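Local structure of CDP-4-keto-6-deoxy-D-glucose-3-dehydrase (Yersinia pseudotuberculosis, 3BB8) at residues A[73-78]-A[202-207]; A[110-115]-A[133-138]; A[116-121]-A[137-142]; A[159-164]-A[185-190]. The protein probably acts, with pyridoxal 5'-phosphate as cofactor, as a dehydrase on CDP-4-keto-6-deoxy-D-glucose in lipopolysaccharide sugar biosynthesis. The protein carries 1 engineered substitution. One frame throughout, in Å; residues are numbered along the deposited sequence.

Contact 1: A[73-78]-A[202-207]; sequences EYLGVP and GKMAGT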
# COMPACT_ATOMS: atom_id res chain seq x y z
N GLU A 73 -3.34 7.52 21.84
CA GLU A 73 -3.97 7.93 23.09
C GLU A 73 -5.25 7.12 23.28
O GLU A 73 -5.46 6.52 24.34
CB GLU A 73 -4.28 9.44 23.05
CG GLU A 73 -3.04 10.29 22.78
CD GLU A 73 -3.32 11.78 22.66
OE1 GLU A 73 -4.22 12.17 21.89
OE2 GLU A 73 -2.61 12.56 23.33
N TYR A 74 -6.09 7.08 22.26
CA TYR A 74 -7.34 6.33 22.33
C TYR A 74 -7.09 4.86 22.64
O TYR A 74 -7.74 4.27 23.50
CB TYR A 74 -8.11 6.45 21.01
CG TYR A 74 -9.39 5.66 20.96
CD1 TYR A 74 -9.39 4.29 20.67
CD2 TYR A 74 -10.62 6.27 21.22
CE1 TYR A 74 -10.58 3.56 20.63
CE2 TYR A 74 -11.81 5.54 21.19
CZ TYR A 74 -11.78 4.19 20.90
OH TYR A 74 -12.97 3.48 20.85
N LEU A 75 -6.13 4.27 21.94
CA LEU A 75 -5.79 2.86 22.14
C LEU A 75 -5.02 2.57 23.41
O LEU A 75 -5.02 1.45 23.91
CB LEU A 75 -4.98 2.35 20.94
CG LEU A 75 -5.75 2.23 19.63
CD1 LEU A 75 -4.77 1.99 18.49
CD2 LEU A 75 -6.75 1.09 19.74
N GLY A 76 -4.34 3.59 23.94
CA GLY A 76 -3.56 3.40 25.15
C GLY A 76 -2.19 2.79 24.85
O GLY A 76 -1.68 2.00 25.65
N VAL A 77 -1.62 3.14 23.70
CA VAL A 77 -0.30 2.63 23.32
C VAL A 77 0.60 3.76 22.86
O VAL A 77 0.12 4.79 22.38
CB VAL A 77 -0.38 1.58 22.20
CG1 VAL A 77 -1.17 0.38 22.67
CG2 VAL A 77 -0.99 2.19 20.94
N PRO A 78 1.92 3.60 23.00
CA PRO A 78 2.89 4.61 22.61
C PRO A 78 3.22 4.68 21.11
O PRO A 78 3.40 5.77 20.57
CB PRO A 78 4.11 4.25 23.44
CG PRO A 78 4.06 2.75 23.45
CD PRO A 78 2.58 2.47 23.69
N GLY A 202 -11.94 -5.22 30.37
CA GLY A 202 -11.73 -3.79 30.55
C GLY A 202 -10.59 -3.17 29.76
O GLY A 202 -10.52 -1.95 29.61
N LYS A 203 -9.69 -4.01 29.24
CA LYS A 203 -8.52 -3.55 28.49
C LYS A 203 -8.76 -3.49 26.97
O LYS A 203 -9.18 -4.47 26.35
CB LYS A 203 -7.33 -4.46 28.81
CG LYS A 203 -6.00 -4.05 28.17
CD LYS A 203 -4.90 -5.06 28.51
CE LYS A 203 -3.55 -4.66 27.93
NZ LYS A 203 -3.13 -3.29 28.36
N MET A 204 -8.47 -2.33 26.38
CA MET A 204 -8.63 -2.08 24.94
C MET A 204 -8.04 -3.19 24.05
O MET A 204 -6.91 -3.63 24.26
CB MET A 204 -7.98 -0.75 24.58
CG MET A 204 -8.24 -0.29 23.17
SD MET A 204 -9.97 0.12 22.91
CE MET A 204 -10.04 1.78 23.60
N ALA A 205 -8.81 -3.63 23.06
CA ALA A 205 -8.37 -4.68 22.15
C ALA A 205 -7.18 -4.27 21.29
O ALA A 205 -7.16 -3.20 20.71
CB ALA A 205 -9.52 -5.11 21.25
N GLY A 206 -6.18 -5.15 21.21
CA GLY A 206 -5.01 -4.86 20.41
C GLY A 206 -3.81 -4.53 21.27
O GLY A 206 -2.70 -4.34 20.76
N THR A 207 -4.03 -4.48 22.58
CA THR A 207 -2.96 -4.17 23.51
C THR A 207 -2.61 -5.34 24.43
O THR A 207 -1.93 -5.17 25.43
CB THR A 207 -3.35 -2.94 24.36
OG1 THR A 207 -4.34 -3.31 25.32
CG2 THR A 207 -3.93 -1.85 23.47
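Met204 fits its bent side chain against the last turn of the helix that ends at Leu75, and this is the tight part of the contact. Its methyl CE lies 3.5 Å from Tyr74 CE1 and also meets the backbone oxygen Tyr74 O at 3.4 Å. The sulfur stands 5.2 Å from the centre of the Tyr74 ring, oblique to it: a Met-aromatic contact. The turns at chi2 (67°) and chi3 (81°) fold CE back to the tyrosine, while CG stays 4.0 Å from Leu75 CD2, the Leu75 and Met204 side chains crossing at about a right angle. Farther along, Thr207 CG2 touches Leu75 O at 3.5 Å and Val77 CG1 at 3.6 Å. Thr207 OG1 turns the other way and donates to Met204 O at 2.8 Å, in the carbonyl plane, which fixes the methyl facing the helix end. No hydrogen bond joins the segments. The solvent side is looser: Gly76 and Lys203 are exposed, and neither makes a close contact across. Leu196 and Phe231 back the buried side under Leu75. The arrangement is a helix C-terminus closed by a Schellman motif, with Gly76 as C-prime residue, packed on a type II beta turn from Met204 to Thr207.

Contact 2: A[110-115]-A[133-138]; sequences GDEVIT and IPVFVD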
# COMPACT_ATOMS: atom_id res chain seq x y z
N GLY A 110 8.87 -21.83 6.90
CA GLY A 110 8.73 -23.18 7.43
C GLY A 110 8.08 -23.20 8.80
O GLY A 110 7.47 -24.20 9.19
N ASP A 111 8.22 -22.09 9.53
CA ASP A 111 7.64 -21.95 10.85
C ASP A 111 6.12 -21.90 10.74
O ASP A 111 5.57 -21.59 9.67
CB ASP A 111 8.17 -20.69 11.53
CG ASP A 111 9.66 -20.77 11.84
OD1 ASP A 111 10.33 -21.67 11.28
OD2 ASP A 111 10.17 -19.93 12.62
N GLU A 112 5.43 -22.21 11.83
CA GLU A 112 3.97 -22.23 11.83
C GLU A 112 3.35 -21.10 12.62
O GLU A 112 3.87 -20.65 13.63
CB GLU A 112 3.46 -23.57 12.35
CG GLU A 112 3.93 -24.75 11.51
CD GLU A 112 3.63 -26.10 12.14
OE1 GLU A 112 3.49 -26.16 13.39
OE2 GLU A 112 3.56 -27.11 11.39
N VAL A 113 2.21 -20.64 12.11
CA VAL A 113 1.44 -19.58 12.73
C VAL A 113 0.04 -20.15 12.94
O VAL A 113 -0.60 -20.60 11.99
CB VAL A 113 1.35 -18.34 11.81
CG1 VAL A 113 0.59 -17.23 12.50
CG2 VAL A 113 2.74 -17.88 11.41
N ILE A 114 -0.43 -20.15 14.19
CA ILE A 114 -1.76 -20.66 14.51
C ILE A 114 -2.81 -19.58 14.24
O ILE A 114 -2.64 -18.42 14.64
CB ILE A 114 -1.85 -21.09 15.98
CG1 ILE A 114 -1.01 -22.35 16.20
CG2 ILE A 114 -3.31 -21.35 16.36
CD1 ILE A 114 -0.89 -22.77 17.66
N THR A 115 -3.88 -19.96 13.56
CA THR A 115 -4.95 -19.01 13.25
C THR A 115 -6.23 -19.80 12.99
O THR A 115 -6.25 -21.01 13.18
CB THR A 115 -4.56 -18.16 12.00
OG1 THR A 115 -5.52 -17.12 11.80
CG2 THR A 115 -4.50 -19.03 10.76
N ILE A 133 3.84 -21.44 7.56
CA ILE A 133 2.74 -22.38 7.40
C ILE A 133 1.61 -22.11 8.37
O ILE A 133 1.80 -22.12 9.59
CB ILE A 133 3.26 -23.83 7.60
CG1 ILE A 133 4.39 -24.09 6.61
CG2 ILE A 133 2.14 -24.82 7.38
CD1 ILE A 133 5.26 -25.27 6.97
N PRO A 134 0.41 -21.82 7.84
CA PRO A 134 -0.76 -21.54 8.68
C PRO A 134 -1.27 -22.85 9.29
O PRO A 134 -1.30 -23.89 8.63
CB PRO A 134 -1.76 -20.96 7.69
CG PRO A 134 -0.90 -20.43 6.57
CD PRO A 134 0.13 -21.51 6.43
N VAL A 135 -1.64 -22.79 10.56
CA VAL A 135 -2.19 -23.94 11.28
C VAL A 135 -3.56 -23.51 11.82
O VAL A 135 -3.64 -22.62 12.66
CB VAL A 135 -1.27 -24.36 12.44
CG1 VAL A 135 -1.88 -25.53 13.19
CG2 VAL A 135 0.10 -24.74 11.91
N PHE A 136 -4.62 -24.13 11.32
CA PHE A 136 -5.98 -23.77 11.74
C PHE A 136 -6.65 -24.65 12.81
O PHE A 136 -6.41 -25.85 12.89
CB PHE A 136 -6.93 -23.74 10.54
CG PHE A 136 -6.42 -22.96 9.36
CD1 PHE A 136 -5.64 -23.58 8.39
CD2 PHE A 136 -6.78 -21.62 9.19
CE1 PHE A 136 -5.20 -22.87 7.26
CE2 PHE A 136 -6.35 -20.90 8.08
CZ PHE A 136 -5.56 -21.53 7.11
N VAL A 137 -7.51 -24.01 13.60
CA VAL A 137 -8.33 -24.69 14.61
C VAL A 137 -9.73 -24.08 14.47
O VAL A 137 -9.87 -22.91 14.10
CB VAL A 137 -7.83 -24.49 16.06
CG1 VAL A 137 -6.49 -25.17 16.24
CG2 VAL A 137 -7.74 -23.01 16.39
N ASP A 138 -10.76 -24.86 14.78
CA ASP A 138 -12.13 -24.40 14.64
C ASP A 138 -12.54 -23.22 15.52
O ASP A 138 -11.89 -22.91 16.51
CB ASP A 138 -13.08 -25.58 14.88
CG ASP A 138 -14.45 -25.38 14.26
OD1 ASP A 138 -14.53 -24.87 13.12
OD2 ASP A 138 -15.45 -25.73 14.91
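The Phe136 ring lies alongside Thr115, both side chains pointing the same way, and its CD2 and CE2 each lie 3.8 Å from Thr115 CG2, which approaches the ring obliquely; the same ring also packs on Ala117. A second flat group, the Glu112 carboxylate, has its carbon CD 3.8 Å from Val135 CG2. Both belong to a beta-alpha-beta unit in which strand 112-115 and the start of strand 133-140 run parallel, the short axes at 33°, linked through helix 121-129. The register pairs Glu112 with Ile133 and Thr115 with Phe136. Five backbone bonds stitch it together, from Ile133 N to Asp111 O at 2.7 Å to the longer, more bent one from Val137 N to Thr115 O at 3.3 Å. Helix 121-129 covers the face bearing Val113, Thr115 and Pro134, whereas helix 151-154 meets Ile114 and Val135 on the other. Glu112 crosses Val135 obliquely, CB 3.6 Å from CG2, and its carboxylate continues to a salt bridge with Arg393 and a hydrogen bond with Ser156. At the strand end, Thr115 OG1 lies opposite the backbone N (chi1 -173°) and is hydrogen-bonded to Met163 O, with CG2 left beside the phenyl ring.

Contact 3: A[116-121]-A[137-142]; sequences VAAGFP and VDVDIP. With PLP (pyridoxal-5'-phosphate), chain C.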
# COMPACT_ATOMS: atom_id res chain seq x y z
N VAL A 116 -7.30 -19.13 12.56
CA VAL A 116 -8.54 -19.84 12.27
C VAL A 116 -8.89 -19.67 10.80
O VAL A 116 -8.44 -18.72 10.16
CB VAL A 116 -9.71 -19.33 13.15
CG1 VAL A 116 -9.37 -19.54 14.62
CG2 VAL A 116 -10.00 -17.86 12.87
N ALA A 117 -9.68 -20.60 10.26
CA ALA A 117 -10.08 -20.55 8.86
C ALA A 117 -11.36 -19.74 8.63
O ALA A 117 -11.69 -19.38 7.49
CB ALA A 117 -10.24 -21.96 8.32
N ALA A 118 -12.07 -19.43 9.70
CA ALA A 118 -13.28 -18.64 9.57
C ALA A 118 -12.92 -17.17 9.76
O ALA A 118 -13.15 -16.60 10.82
CB ALA A 118 -14.31 -19.07 10.62
N GLY A 119 -12.35 -16.56 8.73
CA GLY A 119 -11.98 -15.16 8.85
C GLY A 119 -11.78 -14.42 7.54
O GLY A 119 -12.39 -14.74 6.52
N PHE A 120 -10.94 -13.40 7.59
CA PHE A 120 -10.67 -12.60 6.41
C PHE A 120 -9.33 -13.03 5.82
O PHE A 120 -8.37 -13.29 6.56
CB PHE A 120 -10.62 -11.11 6.79
CG PHE A 120 -10.65 -10.21 5.60
CD1 PHE A 120 -11.83 -10.05 4.87
CD2 PHE A 120 -9.49 -9.59 5.14
CE1 PHE A 120 -11.85 -9.29 3.70
CE2 PHE A 120 -9.50 -8.84 3.98
CZ PHE A 120 -10.68 -8.69 3.26
N PRO A 121 -9.24 -13.14 4.48
CA PRO A 121 -8.02 -13.55 3.79
C PRO A 121 -6.69 -12.92 4.21
O PRO A 121 -5.74 -13.63 4.53
CB PRO A 121 -8.35 -13.32 2.31
CG PRO A 121 -9.55 -12.42 2.33
CD PRO A 121 -10.32 -12.90 3.51
N VAL A 137 -7.51 -24.01 13.60
CA VAL A 137 -8.33 -24.69 14.61
C VAL A 137 -9.73 -24.08 14.47
O VAL A 137 -9.87 -22.91 14.10
CB VAL A 137 -7.83 -24.49 16.06
CG1 VAL A 137 -6.49 -25.17 16.24
CG2 VAL A 137 -7.74 -23.01 16.39
N ASP A 138 -10.76 -24.86 14.78
CA ASP A 138 -12.13 -24.40 14.64
C ASP A 138 -12.54 -23.22 15.52
O ASP A 138 -11.89 -22.91 16.51
CB ASP A 138 -13.08 -25.58 14.88
CG ASP A 138 -14.45 -25.38 14.26
OD1 ASP A 138 -14.53 -24.87 13.12
OD2 ASP A 138 -15.45 -25.73 14.91
N VAL A 139 -13.62 -22.55 15.12
CA VAL A 139 -14.14 -21.42 15.87
C VAL A 139 -15.40 -21.85 16.62
O VAL A 139 -15.81 -23.01 16.56
CB VAL A 139 -14.52 -20.25 14.94
CG1 VAL A 139 -13.28 -19.73 14.22
CG2 VAL A 139 -15.57 -20.70 13.94
N ASP A 140 -16.01 -20.91 17.33
CA ASP A 140 -17.22 -21.18 18.09
C ASP A 140 -18.37 -20.29 17.64
O ASP A 140 -18.17 -19.12 17.32
CB ASP A 140 -16.97 -20.99 19.59
CG ASP A 140 -18.25 -20.92 20.39
OD1 ASP A 140 -18.82 -19.82 20.51
OD2 ASP A 140 -18.69 -21.97 20.91
N ILE A 141 -19.57 -20.85 17.61
CA ILE A 141 -20.79 -20.06 17.54
C ILE A 141 -21.47 -19.96 18.91
O ILE A 141 -21.44 -20.92 19.69
CB ILE A 141 -21.79 -20.64 16.53
CG1 ILE A 141 -21.11 -20.85 15.17
CG2 ILE A 141 -23.00 -19.73 16.38
CD1 ILE A 141 -21.83 -21.84 14.28
N PRO A 142 -22.07 -18.81 19.19
CA PRO A 142 -22.27 -17.78 18.17
C PRO A 142 -21.44 -16.54 18.45
O PRO A 142 -21.85 -15.43 18.09
CB PRO A 142 -23.76 -17.46 18.29
CG PRO A 142 -24.09 -17.77 19.71
CD PRO A 142 -23.23 -18.94 20.08
N1 PLP C . -8.87 -8.27 8.58
C2 PLP C . -10.23 -8.16 8.81
C2A PLP C . -10.85 -9.10 9.84
C3 PLP C . -11.00 -7.19 8.11
O3 PLP C . -12.33 -7.05 8.30
C4 PLP C . -10.35 -6.31 7.14
C4A PLP C . -11.23 -5.24 6.41
C5 PLP C . -8.94 -6.48 6.94
C6 PLP C . -8.23 -7.49 7.69
C5A PLP C . -8.06 -5.70 6.00
O4P PLP C . -8.41 -4.40 5.87
P PLP C . -8.45 -3.58 4.48
O1P PLP C . -8.40 -2.12 4.87
O2P PLP C . -9.88 -3.98 3.79
O3P PLP C . -7.27 -4.00 3.59
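Val116 and Val137 run past each other with CA atoms 5.4 Å apart and no hydrogen bond between the segments, and the first segment then bends away through an inverse gamma turn centred on Ala118. What holds them is aliphatic. Val139 directs its CG1 into the angle between Val116 and Ala118, 3.7 Å from Val116 CB and 3.8 Å from Ala118 CB, and the side chains of Val116 and Val139 cross at about a right angle. Val116 CG1 also rests on the backbone oxygen Val137 O at 3.4 Å. Thr401 and Ile404 of helix 399-407 pack on Val139 from outside the pair. Beyond the bend, Phe120 leaves the valines and reaches the cofactor: with CG anti to the backbone N (chi1 -167°), its ring lies over the pyridine of pyridoxal-5'-phosphate, Phe120 CD2 being 3.5 Å from cofactor atom C6. The ring has Pro121 CD over one face, 3.4 Å above the plane, and the cofactor over the other. Phe377 meets it edge-to-face, and Trp247 of the second subunit stands at about 85° to it. The loop thus belongs to the cofactor site at the subunit interface of an aspartate aminotransferase fold.

Contact 4: A[159-164]-A[185-190]; sequences TKAIMI and NLWLIE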
# COMPACT_ATOMS: atom_id res chain seq x y z
N THR A 159 5.84 -24.08 15.92
CA THR A 159 4.95 -22.96 16.19
C THR A 159 5.74 -21.79 16.76
O THR A 159 6.45 -21.95 17.75
CB THR A 159 3.85 -23.34 17.19
OG1 THR A 159 3.17 -24.52 16.73
CG2 THR A 159 2.85 -22.21 17.34
N LYS A 160 5.61 -20.62 16.14
CA LYS A 160 6.32 -19.44 16.60
C LYS A 160 5.40 -18.27 16.87
O LYS A 160 5.82 -17.28 17.47
CB LYS A 160 7.39 -19.04 15.59
CG LYS A 160 8.57 -19.99 15.53
CD LYS A 160 9.30 -20.01 16.88
CE LYS A 160 10.41 -21.06 16.91
NZ LYS A 160 11.09 -21.11 18.24
N ALA A 161 4.16 -18.36 16.44
CA ALA A 161 3.24 -17.25 16.67
C ALA A 161 1.78 -17.58 16.48
O ALA A 161 1.42 -18.62 15.93
CB ALA A 161 3.62 -16.08 15.75
N ILE A 162 0.95 -16.66 16.94
CA ILE A 162 -0.49 -16.79 16.80
C ILE A 162 -0.98 -15.46 16.28
O ILE A 162 -0.68 -14.41 16.87
CB ILE A 162 -1.18 -17.07 18.15
CG1 ILE A 162 -0.68 -18.38 18.73
CG2 ILE A 162 -2.68 -17.10 17.95
CD1 ILE A 162 -1.30 -18.73 20.07
N MET A 163 -1.70 -15.49 15.16
CA MET A 163 -2.26 -14.28 14.56
C MET A 163 -3.72 -14.56 14.27
O MET A 163 -4.05 -15.37 13.40
CB MET A 163 -1.51 -13.91 13.27
CG MET A 163 -1.93 -12.56 12.69
SD MET A 163 -0.74 -11.94 11.48
CE MET A 163 -1.66 -10.61 10.72
N ILE A 164 -4.59 -13.88 14.99
CA ILE A 164 -6.03 -14.06 14.87
C ILE A 164 -6.74 -12.72 14.97
O ILE A 164 -6.24 -11.80 15.62
CB ILE A 164 -6.55 -14.95 16.01
CG1 ILE A 164 -5.91 -16.33 15.93
CG2 ILE A 164 -8.05 -15.03 15.96
CD1 ILE A 164 -6.31 -17.23 17.08
N ASN A 185 5.88 -19.19 24.65
CA ASN A 185 6.65 -18.02 24.23
C ASN A 185 6.40 -17.67 22.76
O ASN A 185 7.31 -17.28 22.03
CB ASN A 185 8.14 -18.25 24.45
CG ASN A 185 8.50 -18.30 25.91
OD1 ASN A 185 8.38 -17.30 26.63
ND2 ASN A 185 8.95 -19.46 26.37
N LEU A 186 5.14 -17.81 22.35
CA LEU A 186 4.75 -17.52 20.98
C LEU A 186 4.43 -16.05 20.82
O LEU A 186 3.94 -15.41 21.76
CB LEU A 186 3.50 -18.32 20.62
CG LEU A 186 3.54 -19.84 20.76
CD1 LEU A 186 2.14 -20.40 20.53
CD2 LEU A 186 4.54 -20.44 19.78
N TRP A 187 4.71 -15.51 19.63
CA TRP A 187 4.41 -14.12 19.31
C TRP A 187 2.90 -14.04 19.15
O TRP A 187 2.28 -14.99 18.68
CB TRP A 187 5.04 -13.73 17.96
CG TRP A 187 6.50 -13.48 17.98
CD1 TRP A 187 7.48 -14.24 17.42
CD2 TRP A 187 7.15 -12.34 18.55
NE1 TRP A 187 8.71 -13.65 17.61
CE2 TRP A 187 8.53 -12.48 18.30
CE3 TRP A 187 6.70 -11.22 19.25
CZ2 TRP A 187 9.47 -11.54 18.72
CZ3 TRP A 187 7.63 -10.28 19.67
CH2 TRP A 187 8.99 -10.45 19.40
N LEU A 188 2.30 -12.92 19.54
CA LEU A 188 0.86 -12.77 19.38
C LEU A 188 0.45 -11.52 18.60
O LEU A 188 0.73 -10.39 19.03
CB LEU A 188 0.14 -12.74 20.75
CG LEU A 188 -1.37 -12.45 20.60
CD1 LEU A 188 -2.05 -13.67 20.01
CD2 LEU A 188 -2.00 -12.09 21.95
N ILE A 189 -0.22 -11.71 17.47
CA ILE A 189 -0.68 -10.57 16.68
C ILE A 189 -2.21 -10.49 16.71
O ILE A 189 -2.90 -11.43 16.31
CB ILE A 189 -0.20 -10.64 15.22
CG1 ILE A 189 1.31 -10.45 15.17
CG2 ILE A 189 -0.88 -9.53 14.39
CD1 ILE A 189 1.93 -10.74 13.84
N GLU A 190 -2.72 -9.35 17.19
CA GLU A 190 -4.15 -9.11 17.27
C GLU A 190 -4.68 -8.31 16.08
O GLU A 190 -4.46 -7.10 16.00
CB GLU A 190 -4.48 -8.29 18.52
CG GLU A 190 -4.66 -9.04 19.81
CD GLU A 190 -4.97 -8.07 20.94
OE1 GLU A 190 -4.02 -7.52 21.54
OE2 GLU A 190 -6.17 -7.83 21.21
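Met163 and Ile189 meet on one face of the sheet: the methionine, extended beyond CG (chi2 164°), passes at a slant over the isoleucine, CG 3.6 Å from Ile189 CB and SD 3.8 Å from Ile189 CD1. On the same face Ala161 CB abuts Trp187 CB at 3.5 Å, whereas the indole turns outward, keeping CD1 3.5 Å from Lys160 O, which sits at the ring edge near its plane. Arg105 takes the polar end, its carbonyl accepting from Trp187 NE1 and its side chain making a cation-pi contact. On the other face Ile162 meets two leucines at an angle, CD1 reaching Leu186 CD1 at 3.9 Å and CB lying 4.0 Å from Leu188 CD1. Leu186 also spreads its second methyl, CD2, to 3.5 Å from Thr159 CG2, so that Leu186 touches both Thr159 and Ile162 at the start of the pair. Four backbone bonds set this register; the first, Trp187 N to Lys160 O, is 3.0 Å long and nearly straight at the hydrogen. Leu94 of helix 86-96 covers Met163. The two strands and helix 174-184 form a beta-alpha-beta unit of the central sheet, with the Met163 side chain about 8 Å from the bound pyridoxal-5'-phosphate and packed on Asn90 of its pocket.

Overall arrangement
From the N terminus, contact 1 opens at the end of helix 62-75 and closes only at 202-207, enclosing the other three contacts. Within that span contacts 2 and 3 interlock: 110-115 and 116-121 follow each other, and their partners 133-138 and 137-142 overlap at Val137 and Asp138, so the two loops cross. Contact 4 comes later in series, closing its own loop between 159-164 and 185-190. Strand 112-115 pairs with both 133-140 and 159-165, so contacts 2 and 4 lie in one sheet, which contact 3 also reaches through strand 133-140 as its loop leads to the cofactor. Contact 1 touches contact 4, where Gly206 N is probably hydrogen-bonded to Glu190 OE2 at 2.7 Å.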